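Local coordinates for protein SAS-6 (Leishmania major, PDB 4CKM) that probably builds the ninefold cartwheel at the core of centrioles and basal bodies, its N-terminal head domain self-associating to arrange the coiled-coil spokes, at residues L80-D85 with F90-L95; R120-M125 with I169-L174. All blocks are in the same frame, centred on the assembly; numbering follows the deposited sequence.

Interaction 1: L80-D85 with F90-L95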
loop_
_atom_site.group_PDB
_atom_site.type_symbol
_atom_site.label_atom_id
_atom_site.label_comp_id
_atom_site.label_asym_id
_atom_site.label_seq_id
_atom_site.Cartn_x
_atom_site.Cartn_y
_atom_site.Cartn_z
ATOM N N LEU A 80 19.441 -8.452 -8.251
ATOM C CA LEU A 80 19.932 -7.089 -8.177
ATOM C C LEU A 80 18.991 -6.179 -8.987
ATOM O O LEU A 80 18.673 -6.465 -10.149
ATOM C CB LEU A 80 21.349 -7.015 -8.721
ATOM C CG LEU A 80 21.892 -5.590 -8.814
ATOM C CD1 LEU A 80 22.261 -5.047 -7.443
ATOM C CD2 LEU A 80 23.093 -5.532 -9.743
ATOM N N VAL A 81 18.572 -5.089 -8.351
ATOM C CA VAL A 81 17.768 -4.041 -8.961
ATOM C C VAL A 81 18.544 -2.742 -8.760
ATOM O O VAL A 81 18.747 -2.291 -7.620
ATOM C CB VAL A 81 16.384 -3.897 -8.278
ATOM C CG1 VAL A 81 15.586 -2.732 -8.853
ATOM C CG2 VAL A 81 15.575 -5.165 -8.431
ATOM N N ARG A 82 18.947 -2.141 -9.875
ATOM C CA ARG A 82 19.729 -0.934 -9.881
ATOM C C ARG A 82 19.008 0.211 -10.618
ATOM O O ARG A 82 18.408 0.034 -11.686
ATOM C CB ARG A 82 21.044 -1.229 -10.566
ATOM C CG ARG A 82 21.973 -0.046 -10.701
ATOM C CD ARG A 82 23.137 -0.402 -11.618
ATOM N NE ARG A 82 24.109 -1.238 -10.922
ATOM C CZ ARG A 82 24.833 -2.207 -11.479
ATOM N NH1 ARG A 82 24.709 -2.513 -12.770
ATOM N NH2 ARG A 82 25.684 -2.886 -10.720
ATOM N N LEU A 83 19.126 1.394 -10.048
ATOM C CA LEU A 83 18.567 2.591 -10.605
ATOM C C LEU A 83 19.707 3.574 -10.826
ATOM O O LEU A 83 20.491 3.837 -9.904
ATOM C CB LEU A 83 17.599 3.153 -9.591
ATOM C CG LEU A 83 16.380 3.877 -10.106
ATOM C CD1 LEU A 83 15.592 2.986 -11.044
ATOM C CD2 LEU A 83 15.540 4.305 -8.905
ATOM N N THR A 84 19.822 4.108 -12.038
ATOM C CA THR A 84 20.856 5.114 -12.310
ATOM C C THR A 84 20.316 6.341 -13.012
ATOM O O THR A 84 19.215 6.326 -13.564
ATOM C CB THR A 84 21.981 4.542 -13.183
ATOM O OG1 THR A 84 21.422 3.977 -14.370
ATOM C CG2 THR A 84 22.735 3.477 -12.440
ATOM N N ASP A 85 21.104 7.406 -12.973
ATOM C CA ASP A 85 20.857 8.597 -13.789
ATOM C C ASP A 85 21.974 8.775 -14.849
ATOM O O ASP A 85 23.125 9.042 -14.494
ATOM C CB ASP A 85 20.767 9.838 -12.914
ATOM C CG ASP A 85 20.182 11.031 -13.654
ATOM O OD1 ASP A 85 20.301 11.119 -14.890
ATOM O OD2 ASP A 85 19.578 11.890 -12.998
ATOM N N PHE A 90 26.925 10.101 -9.573
ATOM C CA PHE A 90 26.731 9.921 -8.112
ATOM C C PHE A 90 25.393 9.224 -7.800
ATOM O O PHE A 90 25.212 8.651 -6.702
ATOM C CB PHE A 90 26.780 11.258 -7.345
ATOM C CG PHE A 90 28.050 12.055 -7.549
ATOM C CD1 PHE A 90 29.175 11.820 -6.761
ATOM C CD2 PHE A 90 28.111 13.065 -8.517
ATOM C CE1 PHE A 90 30.337 12.560 -6.947
ATOM C CE2 PHE A 90 29.271 13.804 -8.706
ATOM C CZ PHE A 90 30.384 13.553 -7.918
ATOM N N PHE A 91 24.457 9.298 -8.756
ATOM C CA PHE A 91 23.131 8.712 -8.604
ATOM C C PHE A 91 23.152 7.263 -9.036
ATOM O O PHE A 91 23.049 6.946 -10.217
ATOM C CB PHE A 91 22.097 9.479 -9.418
ATOM C CG PHE A 91 20.680 9.148 -9.058
ATOM C CD1 PHE A 91 20.080 7.973 -9.507
ATOM C CD2 PHE A 91 19.937 10.010 -8.268
ATOM C CE1 PHE A 91 18.775 7.679 -9.172
ATOM C CE2 PHE A 91 18.620 9.723 -7.955
ATOM C CZ PHE A 91 18.047 8.554 -8.396
ATOM N N LEU A 92 23.289 6.395 -8.046
ATOM C CA LEU A 92 23.371 4.959 -8.264
ATOM C C LEU A 92 22.837 4.301 -7.020
ATOM O O LEU A 92 23.452 4.423 -5.972
ATOM C CB LEU A 92 24.818 4.539 -8.489
ATOM C CG LEU A 92 25.144 3.043 -8.404
ATOM C CD1 LEU A 92 24.312 2.249 -9.398
ATOM C CD2 LEU A 92 26.632 2.796 -8.639
ATOM N N PHE A 93 21.671 3.659 -7.119
ATOM C CA PHE A 93 21.057 3.011 -5.967
ATOM C C PHE A 93 20.734 1.556 -6.315
ATOM O O PHE A 93 20.295 1.266 -7.430
ATOM C CB PHE A 93 19.772 3.711 -5.534
ATOM C CG PHE A 93 19.958 5.122 -5.062
ATOM C CD1 PHE A 93 20.231 6.148 -5.968
ATOM C CD2 PHE A 93 19.785 5.442 -3.725
ATOM C CE1 PHE A 93 20.378 7.450 -5.533
ATOM C CE2 PHE A 93 19.921 6.746 -3.278
ATOM C CZ PHE A 93 20.212 7.756 -4.180
ATOM N N GLU A 94 20.919 0.664 -5.344
ATOM C CA GLU A 94 20.756 -0.771 -5.555
ATOM C C GLU A 94 20.048 -1.460 -4.405
ATOM O O GLU A 94 20.225 -1.119 -3.240
ATOM C CB GLU A 94 22.104 -1.443 -5.714
ATOM C CG GLU A 94 22.880 -1.002 -6.935
ATOM C CD GLU A 94 24.185 -1.761 -7.104
ATOM O OE1 GLU A 94 24.686 -2.311 -6.094
ATOM O OE2 GLU A 94 24.696 -1.815 -8.248
ATOM N N LEU A 95 19.206 -2.409 -4.776
ATOM C CA LEU A 95 18.689 -3.395 -3.874
ATOM C C LEU A 95 19.301 -4.701 -4.307
ATOM O O LEU A 95 19.240 -5.073 -5.480
ATOM C CB LEU A 95 17.182 -3.525 -3.997
ATOM C CG LEU A 95 16.628 -4.779 -3.305
ATOM C CD1 LEU A 95 16.768 -4.634 -1.799
ATOM C CD2 LEU A 95 15.182 -5.045 -3.665
#
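Arg82 and Glu94 face each other as an antiparallel non-hydrogen-bonded pair, and their side chains run side by side on one face of the sheet. Traced outward, Arg82 CB lies 4.1 Å from Glu94 CG. The next carbon, Arg82 CG, touches Leu92 CD1 at 3.5 Å, and CD stays against the same methyl. A bend at chi3 (-77°) then turns the guanidinium toward Glu94, whose OE2 lies near its plane. Arg82 NE donates to the anti lone pair of Glu94 OE2 at 2.8 Å. Arg82 NH2 meets Glu94 OE2 at 2.9 Å, nearly along its C-O direction, so two nitrogens grip one atom side-on, with guanidinium and carboxylate only 29° apart.

The two strands form the 76-85/88-98 beta hairpin of the SAS-6 N-terminal domain. Val81 and Leu95 exchange a near-linear pair of backbone bonds, as do Leu83 and Phe93; Asp85 N to Phe91 O is weak at 3.4 Å. Next to this weak bond, Asp85 CB packs 3.8 Å from Phe91 CB, while the Asp85 carboxylate forms a salt bridge with Arg59. Val81, Leu95, Leu83 and Phe93 turn their side chains to the face where Phe93 CE1 sits over the centre of the Phe91 ring and Phe140 meets Phe93 edge-to-face.

Interaction 2: R120-M125 with I169-L174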
loop_
_atom_site.group_PDB
_atom_site.type_symbol
_atom_site.label_atom_id
_atom_site.label_comp_id
_atom_site.label_asym_id
_atom_site.label_seq_id
_atom_site.Cartn_x
_atom_site.Cartn_y
_atom_site.Cartn_z
ATOM N N ARG A 120 11.050 -11.794 -12.380
ATOM C CA ARG A 120 10.263 -11.797 -13.618
ATOM C C ARG A 120 9.029 -10.885 -13.543
ATOM O O ARG A 120 8.711 -10.157 -14.489
ATOM C CB ARG A 120 9.827 -13.215 -13.968
ATOM C CG ARG A 120 10.835 -13.990 -14.805
ATOM C CD ARG A 120 11.692 -14.959 -14.010
ATOM N NE ARG A 120 12.900 -15.336 -14.754
ATOM C CZ ARG A 120 14.059 -15.705 -14.201
ATOM N NH1 ARG A 120 14.200 -15.774 -12.876
ATOM N NH2 ARG A 120 15.094 -16.000 -14.979
ATOM N N TYR A 121 8.340 -10.949 -12.416
ATOM C CA TYR A 121 7.164 -10.142 -12.168
ATOM C C TYR A 121 7.553 -8.675 -12.173
ATOM O O TYR A 121 6.906 -7.834 -12.784
ATOM C CB TYR A 121 6.523 -10.581 -10.835
ATOM C CG TYR A 121 5.808 -9.517 -10.011
ATOM C CD1 TYR A 121 4.672 -8.868 -10.503
ATOM C CD2 TYR A 121 6.239 -9.196 -8.701
ATOM C CE1 TYR A 121 4.002 -7.916 -9.736
ATOM C CE2 TYR A 121 5.584 -8.241 -7.937
ATOM C CZ TYR A 121 4.462 -7.612 -8.458
ATOM O OH TYR A 121 3.781 -6.678 -7.733
ATOM N N LEU A 122 8.652 -8.375 -11.516
ATOM C CA LEU A 122 9.087 -7.015 -11.395
ATOM C C LEU A 122 9.427 -6.481 -12.775
ATOM O O LEU A 122 9.029 -5.375 -13.148
ATOM C CB LEU A 122 10.311 -6.964 -10.499
ATOM C CG LEU A 122 10.752 -5.592 -10.031
ATOM C CD1 LEU A 122 9.662 -4.939 -9.189
ATOM C CD2 LEU A 122 12.034 -5.755 -9.245
ATOM N N VAL A 123 10.159 -7.284 -13.532
ATOM C CA VAL A 123 10.559 -6.912 -14.881
ATOM C C VAL A 123 9.350 -6.673 -15.820
ATOM O O VAL A 123 9.355 -5.741 -16.613
ATOM C CB VAL A 123 11.549 -7.955 -15.447
ATOM C CG1 VAL A 123 11.710 -7.855 -16.954
ATOM C CG2 VAL A 123 12.902 -7.777 -14.770
ATOM N N GLY A 124 8.327 -7.508 -15.722
ATOM C CA GLY A 124 7.134 -7.326 -16.523
ATOM C C GLY A 124 6.541 -5.942 -16.309
ATOM O O GLY A 124 6.241 -5.242 -17.268
ATOM N N MET A 125 6.409 -5.547 -15.044
ATOM C CA MET A 125 5.924 -4.235 -14.702
ATOM C C MET A 125 6.832 -3.139 -15.213
ATOM O O MET A 125 6.363 -2.154 -15.782
ATOM C CB MET A 125 5.793 -4.080 -13.191
ATOM C CG MET A 125 4.744 -4.969 -12.566
ATOM S SD MET A 125 4.233 -4.425 -10.911
ATOM C CE MET A 125 5.778 -4.600 -10.041
ATOM N N ILE A 169 3.919 -1.994 -4.999
ATOM C CA ILE A 169 5.085 -2.475 -4.255
ATOM C C ILE A 169 6.021 -1.325 -3.985
ATOM O O ILE A 169 5.994 -0.323 -4.697
ATOM C CB ILE A 169 5.771 -3.628 -5.013
ATOM C CG1 ILE A 169 6.852 -4.310 -4.163
ATOM C CG2 ILE A 169 6.356 -3.174 -6.341
ATOM C CD1 ILE A 169 7.409 -5.536 -4.862
ATOM N N SER A 170 6.760 -1.436 -2.887
ATOM C CA SER A 170 7.841 -0.518 -2.512
ATOM C C SER A 170 9.087 -1.332 -2.283
ATOM O O SER A 170 8.991 -2.429 -1.731
ATOM C CB SER A 170 7.560 0.163 -1.193
ATOM O OG SER A 170 6.254 0.619 -1.167
ATOM N N LEU A 171 10.234 -0.781 -2.658
ATOM C CA LEU A 171 11.516 -1.426 -2.496
ATOM C C LEU A 171 12.482 -0.367 -2.049
ATOM O O LEU A 171 12.455 0.766 -2.569
ATOM C CB LEU A 171 12.024 -1.973 -3.816
ATOM C CG LEU A 171 11.141 -3.007 -4.488
ATOM C CD1 LEU A 171 11.700 -3.320 -5.868
ATOM C CD2 LEU A 171 11.033 -4.278 -3.649
ATOM N N VAL A 172 13.321 -0.726 -1.083
ATOM C CA VAL A 172 14.333 0.170 -0.578
ATOM C C VAL A 172 15.599 -0.123 -1.323
ATOM O O VAL A 172 16.005 -1.277 -1.425
ATOM C CB VAL A 172 14.573 -0.012 0.935
ATOM C CG1 VAL A 172 15.734 0.867 1.406
ATOM C CG2 VAL A 172 13.311 0.359 1.687
ATOM N N LEU A 173 16.191 0.922 -1.885
ATOM C CA LEU A 173 17.430 0.804 -2.639
ATOM C C LEU A 173 18.456 1.701 -1.972
ATOM O O LEU A 173 18.138 2.830 -1.619
ATOM C CB LEU A 173 17.231 1.243 -4.084
ATOM C CG LEU A 173 16.589 0.282 -5.075
ATOM C CD1 LEU A 173 15.258 -0.237 -4.581
ATOM C CD2 LEU A 173 16.387 0.995 -6.399
ATOM N N LEU A 174 19.678 1.187 -1.808
ATOM C CA LEU A 174 20.757 1.894 -1.097
ATOM C C LEU A 174 21.718 2.499 -2.087
ATOM O O LEU A 174 22.063 1.869 -3.090
ATOM C CB LEU A 174 21.525 0.911 -0.214
ATOM C CG LEU A 174 20.673 -0.002 0.676
ATOM C CD1 LEU A 174 21.552 -1.014 1.397
ATOM C CD2 LEU A 174 19.860 0.812 1.666
#
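Apolar packing between a helix and a strand makes this contact, close to the centre of the domain, where helix 117-130 lies across the inner side of strand 165-175. The backbones stand well apart, the short axes passing 12.2 Å from each other at 108°, so side chains span the gap. Leu122 and Leu171 meet tip to tip, Leu122 CD2 lying 4.2 Å from Leu171 CD1. Leu122 also packs on Val81 of strand 76-85 and thus touches two strands of the sheet.

Strand and helix both belong to the SAS-6 head domain, which has the XRCC4-like head fold: a seven-stranded beta-sandwich or barrel-like body with a helix-turn-helix inserted between the fourth and fifth strands. Helix 117-130 is the second of those helices.

Ile169 is the other strand residue in the contact, and its two branches go to different partners, Tyr121 and Met125, one helical turn apart. CG1 extends away from the backbone N (chi1 -171°) and, with chi2 also extended, carries the terminal methyl toward the tyrosine; Tyr121 CE2 lies 4.5 Å from Ile169 CD1 in a loose, oblique approach to the ring. Ile169 CG2 instead meets Met125 CE at 4.0 Å. Met125 brings that methyl round by a bend at chi3 (-63°), which folds CE back from the sulfur toward the strand, and the two side chains pass at a slant. At this end the contact reaches the dimer: the Tyr121 ring stacks with Phe163 of the second subunit, and Lys164 of that subunit packs on both Tyr121 and Ile169.

From the N terminus, the chain first closes interaction 1, a hairpin whose segments are separated by only four residues. It then continues through helix 102-109 into helix 117-130, where interaction 2 opens, and that contact closes a much longer loop, 43 residues between segments, when strand 165-175 returns. The two are in series, neither nested nor crossed, yet they adjoin in space with centres about 12 Å apart. Strand 88-98 lies beside strand 165-175 in the sheet, with a probable hydrogen bond between Glu94 O and Leu174 N (2.8 Å). Leu95 CD1 packs 3.5 Å from Val172 O, a further tie between the hairpin and strand 165-175.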